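Local coordinates for arsenate Reductase (Corynebacterium glutamicum, PDB 3T38), which reduces arsenate to arsenite in a thioredoxin-dependent manner and is built on a low molecular weight tyrosine phosphatase fold, at residues Leu23-Gln26 with Gly27-Ser30; His52-Leu55 with Pro56-Ala59; Glu203-Lys206 with Ser207-Leu210. All coordinates share one frame; numbering follows the deposited sequence.

How the interactions relate
From the N terminus, interaction 1 comes first: residues 23-30 round the turn that ends helix 10-24 and leads into helix 31-49. Interaction 2, residues 52-59, closes the next connection, where the chain leaves helix 31-49, turns and enters helix 55-73. Together they shape the two joints of the N-terminal helices, with centres about 23 Å apart. Interaction 3 lies far along the chain, wholly within helix 190-211, which packs against the central parallel sheet; its centre is about 35 Å from each of the others. The three follow in series, neither nesting nor crossing, and interactions 2 and 3 lie on opposite sides of the chain's centre.

Interaction 1: residues Leu23-Gln26 with Gly27-Ser30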
loop_
_atom_site.group_PDB
_atom_site.type_symbol
_atom_site.label_atom_id
_atom_site.label_comp_id
_atom_site.label_asym_id
_atom_site.label_seq_id
_atom_site.Cartn_x
_atom_site.Cartn_y
_atom_site.Cartn_z
ATOM N N LEU A 23 -12.690 15.511 -11.529
ATOM C CA LEU A 23 -12.980 16.517 -12.572
ATOM C C LEU A 23 -11.677 17.046 -13.165
ATOM O O LEU A 23 -11.628 17.385 -14.311
ATOM C CB LEU A 23 -13.817 17.634 -12.002
ATOM C CG LEU A 23 -15.204 17.301 -11.465
ATOM C CD1 LEU A 23 -15.822 18.581 -10.885
ATOM C CD2 LEU A 23 -16.092 16.777 -12.618
ATOM N N THR A 24 -10.595 17.007 -12.378
ATOM C CA THR A 24 -9.300 17.506 -12.819
ATOM C C THR A 24 -8.648 16.546 -13.804
ATOM O O THR A 24 -8.103 16.969 -14.807
ATOM C CB THR A 24 -8.395 17.744 -11.634
ATOM O OG1 THR A 24 -8.984 18.781 -10.854
ATOM C CG2 THR A 24 -7.017 18.205 -12.107
ATOM N N TYR A 25 -8.745 15.259 -13.506
ATOM C CA TYR A 25 -8.254 14.197 -14.357
ATOM C C TYR A 25 -9.274 13.588 -15.315
ATOM O O TYR A 25 -9.180 12.402 -15.669
ATOM C CB TYR A 25 -7.695 13.106 -13.463
ATOM C CG TYR A 25 -6.311 13.484 -13.024
ATOM C CD1 TYR A 25 -5.240 13.304 -13.892
ATOM C CD2 TYR A 25 -6.081 14.081 -11.760
ATOM C CE1 TYR A 25 -3.975 13.671 -13.524
ATOM C CE2 TYR A 25 -4.838 14.466 -11.393
ATOM C CZ TYR A 25 -3.781 14.244 -12.287
ATOM O OH TYR A 25 -2.529 14.598 -11.970
ATOM N N GLN A 26 -10.247 14.396 -15.715
ATOM C CA GLN A 26 -11.307 13.974 -16.626
ATOM C C GLN A 26 -10.735 13.954 -18.041
ATOM O O GLN A 26 -10.109 14.925 -18.472
ATOM C CB GLN A 26 -12.469 14.979 -16.557
ATOM C CG GLN A 26 -13.862 14.412 -16.844
ATOM C CD GLN A 26 -14.059 14.027 -18.293
ATOM O OE1 GLN A 26 -13.380 14.541 -19.199
ATOM N NE2 GLN A 26 -15.006 13.125 -18.537
ATOM N N GLY A 27 -10.979 12.864 -18.766
ATOM C CA GLY A 27 -10.397 12.664 -20.093
ATOM C C GLY A 27 -9.107 11.861 -19.985
ATOM O O GLY A 27 -8.692 11.235 -20.955
ATOM N N VAL A 28 -8.486 11.853 -18.807
ATOM C CA VAL A 28 -7.184 11.210 -18.624
ATOM C C VAL A 28 -7.277 9.829 -17.952
ATOM O O VAL A 28 -6.807 8.810 -18.480
ATOM C CB VAL A 28 -6.236 12.144 -17.816
ATOM C CG1 VAL A 28 -4.886 11.499 -17.541
ATOM C CG2 VAL A 28 -6.074 13.488 -18.559
ATOM N N PHE A 29 -7.878 9.805 -16.769
ATOM C CA PHE A 29 -8.130 8.556 -16.076
ATOM C C PHE A 29 -9.592 8.457 -15.757
ATOM O O PHE A 29 -10.229 9.494 -15.543
ATOM C CB PHE A 29 -7.313 8.489 -14.766
ATOM C CG PHE A 29 -5.839 8.535 -14.985
ATOM C CD1 PHE A 29 -5.232 7.661 -15.894
ATOM C CD2 PHE A 29 -5.056 9.462 -14.320
ATOM C CE1 PHE A 29 -3.877 7.710 -16.111
ATOM C CE2 PHE A 29 -3.664 9.499 -14.516
ATOM C CZ PHE A 29 -3.090 8.638 -15.405
ATOM N N SER A 30 -10.091 7.212 -15.743
ATOM C CA SER A 30 -11.397 6.848 -15.164
ATOM C C SER A 30 -11.522 7.377 -13.747
ATOM O O SER A 30 -10.556 7.248 -12.904
ATOM C CB SER A 30 -11.597 5.323 -15.114
ATOM O OG SER A 30 -11.051 4.668 -16.264
#
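The rings of Y25 and F29 lie side by side and point the same way, one from the first residue of the turn and the other from the residue just after it. Their planes differ by only 24°, yet they are slid so far apart, with 5.9 Å between ring centroids, that they barely overlap. Contact is made at the near corners, where Y25 CD1 comes within 3.9 Å of F29 CD2. V28 fills the angle between them. With CG1 anti to the backbone N (chi1 177°), this methyl is carried over the centre of the F29 ring, 3.7 Å above its plane, and at the same time reaches the edge of the Y25 ring, 4.1 Å from Y25 CD1. One methyl thus meets a face of one ring and an edge of the other.

The backbone of the same turn is tied at one carbonyl. Y25 O accepts two N-H groups. The bond from F29 N to Y25 O is nearly straight (3.1 Å, 167° at the hydrogen). The one from V28 N to Y25 O, at 3.3 Å, arrives from well above the carbonyl plane and closes a type II beta turn from Y25 to V28, with extended Q26 and G27, of positive phi, at its corner. Both rings also rest on I34 of helix 31-49 and L67 of helix 55-73, while F29 is packed against E32 of the second subunit. That E32 also accepts a hydrogen bond from S30 N. The side chain of F29 is about 8 Å from the bound dithiane diol. Y25 has already left helical geometry, and S30 stands at the N-cap position of the next helix: a short type II turn here links the consecutive helices 10-24 and 31-49 at the dimer contact.

Interaction 2: residues His52-Leu55 with Pro56-Ala59; sequences HTHL and PILA
The imidazole of H54 stands beside the I57 side chain, the two pointing the same way, and I57 CD1 approaches the ring obliquely, 4.0 Å from H54 ND1. CG of H54 (chi1 -65°) and CG1 of I57 both lie beside their own backbone N, which lets the two side chains run alongside each other across the start of the helix. The second imidazole, that of H52, is used at its edge: H54 CB lies there in the ring plane, and H52 ND1 receives a weak hydrogen bond from H54 N (3.0 Å, bent to 134° at the hydrogen). This weak bond lies inside the type I beta turn from H52 to L55, which is closed by L55 N to H52 O at 3.0 Å.

The puckered ring of P56 meets the loop through its CD, 3.6 Å from T53 O; P56 CD is also crowded against L55 CB of the preceding residue, at 3.5 Å. Having no N-H, P56 suits this first turn, where a backbone donor would find no carbonyl of an earlier helical turn. H54 occupies the N-cap position, and its carbonyl O is shared between two weak bonds, from I57 N to H54 O at 3.1 Å and from L58 N to H54 O at 3.3 Å. Regular helical bonding is then firm with A59 N to L55 O at 2.9 Å.

The pocket of the bound dithiane diol draws on T33, R36, Y37 and E40 of helix 31-49 and on R66 of helix 55-73. Between the same two helices, L55 packs on Y42, L45 and A46, and A59 meets Y42 one turn later, so that the start of helix 55-73 is seated against helix 31-49.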
loop_
_atom_site.group_PDB
_atom_site.type_symbol
_atom_site.label_atom_id
_atom_site.label_comp_id
_atom_site.label_asym_id
_atom_site.label_seq_id
_atom_site.Cartn_x
_atom_site.Cartn_y
_atom_site.Cartn_z
ATOM N N HIS A 52 -4.616 10.630 12.005
ATOM C CA HIS A 52 -4.524 11.873 12.698
ATOM C C HIS A 52 -5.226 12.895 11.864
ATOM O O HIS A 52 -5.563 12.645 10.722
ATOM C CB HIS A 52 -3.080 12.247 12.973
ATOM C CG HIS A 52 -2.261 12.429 11.741
ATOM N ND1 HIS A 52 -2.251 13.609 11.018
ATOM C CD2 HIS A 52 -1.436 11.577 11.095
ATOM C CE1 HIS A 52 -1.434 13.479 9.988
ATOM N NE2 HIS A 52 -0.934 12.253 10.006
ATOM N N THR A 53 -5.450 14.052 12.453
ATOM C CA THR A 53 -6.339 15.017 11.871
ATOM C C THR A 53 -5.862 15.509 10.501
ATOM O O THR A 53 -6.706 15.892 9.703
ATOM C CB THR A 53 -6.678 16.113 12.902
ATOM O OG1 THR A 53 -6.533 17.416 12.331
ATOM C CG2 THR A 53 -5.766 15.974 14.043
ATOM N N HIS A 54 -4.549 15.448 10.222
ATOM C CA HIS A 54 -3.992 15.824 8.894
ATOM C C HIS A 54 -3.745 14.700 7.868
ATOM O O HIS A 54 -3.126 14.952 6.852
ATOM C CB HIS A 54 -2.678 16.610 9.005
ATOM C CG HIS A 54 -2.842 17.936 9.648
ATOM N ND1 HIS A 54 -4.077 18.531 9.795
ATOM C CD2 HIS A 54 -1.944 18.771 10.218
ATOM C CE1 HIS A 54 -3.930 19.691 10.417
ATOM N NE2 HIS A 54 -2.646 19.863 10.681
ATOM N N LEU A 55 -4.189 13.490 8.159
ATOM C CA LEU A 55 -4.040 12.409 7.233
ATOM C C LEU A 55 -4.747 12.750 5.891
ATOM O O LEU A 55 -4.196 12.486 4.852
ATOM C CB LEU A 55 -4.556 11.126 7.852
ATOM C CG LEU A 55 -4.040 9.800 7.282
ATOM C CD1 LEU A 55 -2.529 9.749 7.135
ATOM C CD2 LEU A 55 -4.525 8.682 8.177
ATOM N N PRO A 56 -5.914 13.429 5.922
ATOM C CA PRO A 56 -6.488 13.710 4.617
ATOM C C PRO A 56 -5.596 14.557 3.726
ATOM O O PRO A 56 -5.610 14.360 2.527
ATOM C CB PRO A 56 -7.760 14.478 4.955
ATOM C CG PRO A 56 -8.238 13.833 6.223
ATOM C CD PRO A 56 -6.925 13.528 6.994
ATOM N N ILE A 57 -4.828 15.470 4.307
ATOM C CA ILE A 57 -3.997 16.407 3.560
ATOM C C ILE A 57 -2.797 15.696 2.937
ATOM O O ILE A 57 -2.488 15.935 1.765
ATOM C CB ILE A 57 -3.497 17.632 4.452
ATOM C CG1 ILE A 57 -4.662 18.378 5.087
ATOM C CG2 ILE A 57 -2.585 18.613 3.658
ATOM C CD1 ILE A 57 -4.268 19.631 5.927
ATOM N N LEU A 58 -2.096 14.867 3.710
ATOM C CA LEU A 58 -0.986 14.084 3.200
ATOM C C LEU A 58 -1.495 13.083 2.147
ATOM O O LEU A 58 -0.771 12.746 1.183
ATOM C CB LEU A 58 -0.345 13.253 4.328
ATOM C CG LEU A 58 0.576 13.807 5.442
ATOM C CD1 LEU A 58 1.318 12.561 6.054
ATOM C CD2 LEU A 58 1.591 14.863 4.938
ATOM N N ALA A 59 -2.696 12.536 2.372
ATOM C CA ALA A 59 -3.261 11.584 1.371
ATOM C C ALA A 59 -3.509 12.248 0.017
ATOM O O ALA A 59 -3.209 11.648 -1.021
ATOM C CB ALA A 59 -4.534 10.935 1.856
#

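Interaction 3: residues Glu203-Lys206 with Ser207-Leu210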
loop_
_atom_site.group_PDB
_atom_site.type_symbol
_atom_site.label_atom_id
_atom_site.label_comp_id
_atom_site.label_asym_id
_atom_site.label_seq_id
_atom_site.Cartn_x
_atom_site.Cartn_y
_atom_site.Cartn_z
ATOM N N GLU A 203 27.428 13.342 -7.882
ATOM C CA GLU A 203 27.843 12.619 -9.085
ATOM C C GLU A 203 26.637 12.241 -9.911
ATOM O O GLU A 203 26.687 12.313 -11.121
ATOM C CB GLU A 203 28.654 11.366 -8.766
ATOM C CG GLU A 203 29.981 11.660 -8.088
ATOM C CD GLU A 203 30.814 12.769 -8.799
ATOM O OE1 GLU A 203 31.048 12.667 -10.048
ATOM O OE2 GLU A 203 31.239 13.736 -8.087
ATOM N N LEU A 204 25.549 11.864 -9.243
ATOM C CA LEU A 204 24.369 11.478 -9.940
ATOM C C LEU A 204 23.830 12.684 -10.722
ATOM O O LEU A 204 23.546 12.531 -11.895
ATOM C CB LEU A 204 23.301 10.916 -9.000
ATOM C CG LEU A 204 21.911 10.759 -9.633
ATOM C CD1 LEU A 204 21.902 9.654 -10.722
ATOM C CD2 LEU A 204 20.847 10.459 -8.598
ATOM N N TRP A 205 23.744 13.858 -10.079
ATOM C CA TRP A 205 23.289 15.097 -10.725
ATOM C C TRP A 205 24.201 15.544 -11.892
ATOM O O TRP A 205 23.726 15.868 -12.996
ATOM C CB TRP A 205 23.120 16.195 -9.662
ATOM C CG TRP A 205 22.806 17.606 -10.166
ATOM C CD1 TRP A 205 23.430 18.775 -9.796
ATOM C CD2 TRP A 205 21.823 17.965 -11.140
ATOM N NE1 TRP A 205 22.866 19.828 -10.463
ATOM C CE2 TRP A 205 21.879 19.359 -11.294
ATOM C CE3 TRP A 205 20.899 17.229 -11.910
ATOM C CZ2 TRP A 205 21.038 20.053 -12.190
ATOM C CZ3 TRP A 205 20.051 17.910 -12.788
ATOM C CH2 TRP A 205 20.127 19.314 -12.920
ATOM N N LYS A 206 25.512 15.507 -11.675
ATOM C CA LYS A 206 26.429 15.736 -12.788
ATOM C C LYS A 206 26.109 14.767 -13.904
ATOM O O LYS A 206 25.963 15.168 -15.058
ATOM C CB LYS A 206 27.903 15.663 -12.349
ATOM C CG LYS A 206 28.375 16.865 -11.443
ATOM C CD LYS A 206 29.690 16.546 -10.622
ATOM C CE LYS A 206 30.269 17.760 -9.899
ATOM N NZ LYS A 206 31.405 18.420 -10.698
ATOM N N SER A 207 25.929 13.495 -13.564
ATOM C CA SER A 207 25.691 12.501 -14.613
ATOM C C SER A 207 24.354 12.694 -15.366
ATOM O O SER A 207 24.314 12.602 -16.598
ATOM C CB SER A 207 25.876 11.090 -14.073
ATOM O OG SER A 207 25.201 10.177 -14.879
ATOM N N ILE A 208 23.284 12.979 -14.625
ATOM C CA ILE A 208 22.020 13.294 -15.204
ATOM C C ILE A 208 22.082 14.474 -16.163
ATOM O O ILE A 208 21.585 14.362 -17.268
ATOM C CB ILE A 208 20.941 13.582 -14.094
ATOM C CG1 ILE A 208 20.689 12.334 -13.239
ATOM C CG2 ILE A 208 19.660 14.196 -14.716
ATOM C CD1 ILE A 208 19.660 12.556 -12.106
ATOM N N GLN A 209 22.640 15.608 -15.726
ATOM C CA GLN A 209 22.838 16.773 -16.587
ATOM C C GLN A 209 23.530 16.478 -17.907
ATOM O O GLN A 209 23.097 16.951 -18.965
ATOM C CB GLN A 209 23.674 17.820 -15.874
ATOM C CG GLN A 209 22.877 18.802 -15.101
ATOM C CD GLN A 209 23.769 19.753 -14.309
ATOM O OE1 GLN A 209 24.599 19.316 -13.512
ATOM N NE2 GLN A 209 23.598 21.059 -14.532
ATOM N N LEU A 210 24.621 15.734 -17.835
ATOM C CA LEU A 210 25.336 15.286 -19.022
ATOM C C LEU A 210 24.476 14.363 -19.900
ATOM O O LEU A 210 24.388 14.572 -21.092
ATOM C CB LEU A 210 26.596 14.523 -18.625
ATOM C CG LEU A 210 27.855 15.352 -18.400
ATOM C CD1 LEU A 210 28.779 14.741 -17.289
ATOM C CD2 LEU A 210 28.584 15.549 -19.773
#
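Q209 lays its side chain over one face of the W205 indole. Its CG is 3.6 Å from the centroid of the six-membered ring, a CH-pi contact almost on the ring normal. The chain runs on extended, and its amide stacks on the indole with the planes only 4° apart. Within that stack Q209 CD lies 3.5 Å from W205 CZ2, while OE1 is above the plane but displaced toward the rim. W205 is brought there by its first torsion: with CG anti to the backbone N (chi1 173°), the indole leans along the helix to the following turn, where I208 CG2 also reaches W205 CZ3 at 4.2 Å. Q209 N also bonds to W205 O at 2.9 Å, nearly straight, as expected one helical turn apart. All these residues belong to helix 190-211, the C-terminal helix that packs on the parallel sheet of the low molecular weight phosphatase fold. L102, Y105 and A106 of helix 94-106 also touch W205. On the buried side, L204 CG meets I208 CD1 at 3.8 Å, and both side chains rest on Y156 of strand 156-159, with F86 touching L204 and V84 touching I208, both from strand 83-88.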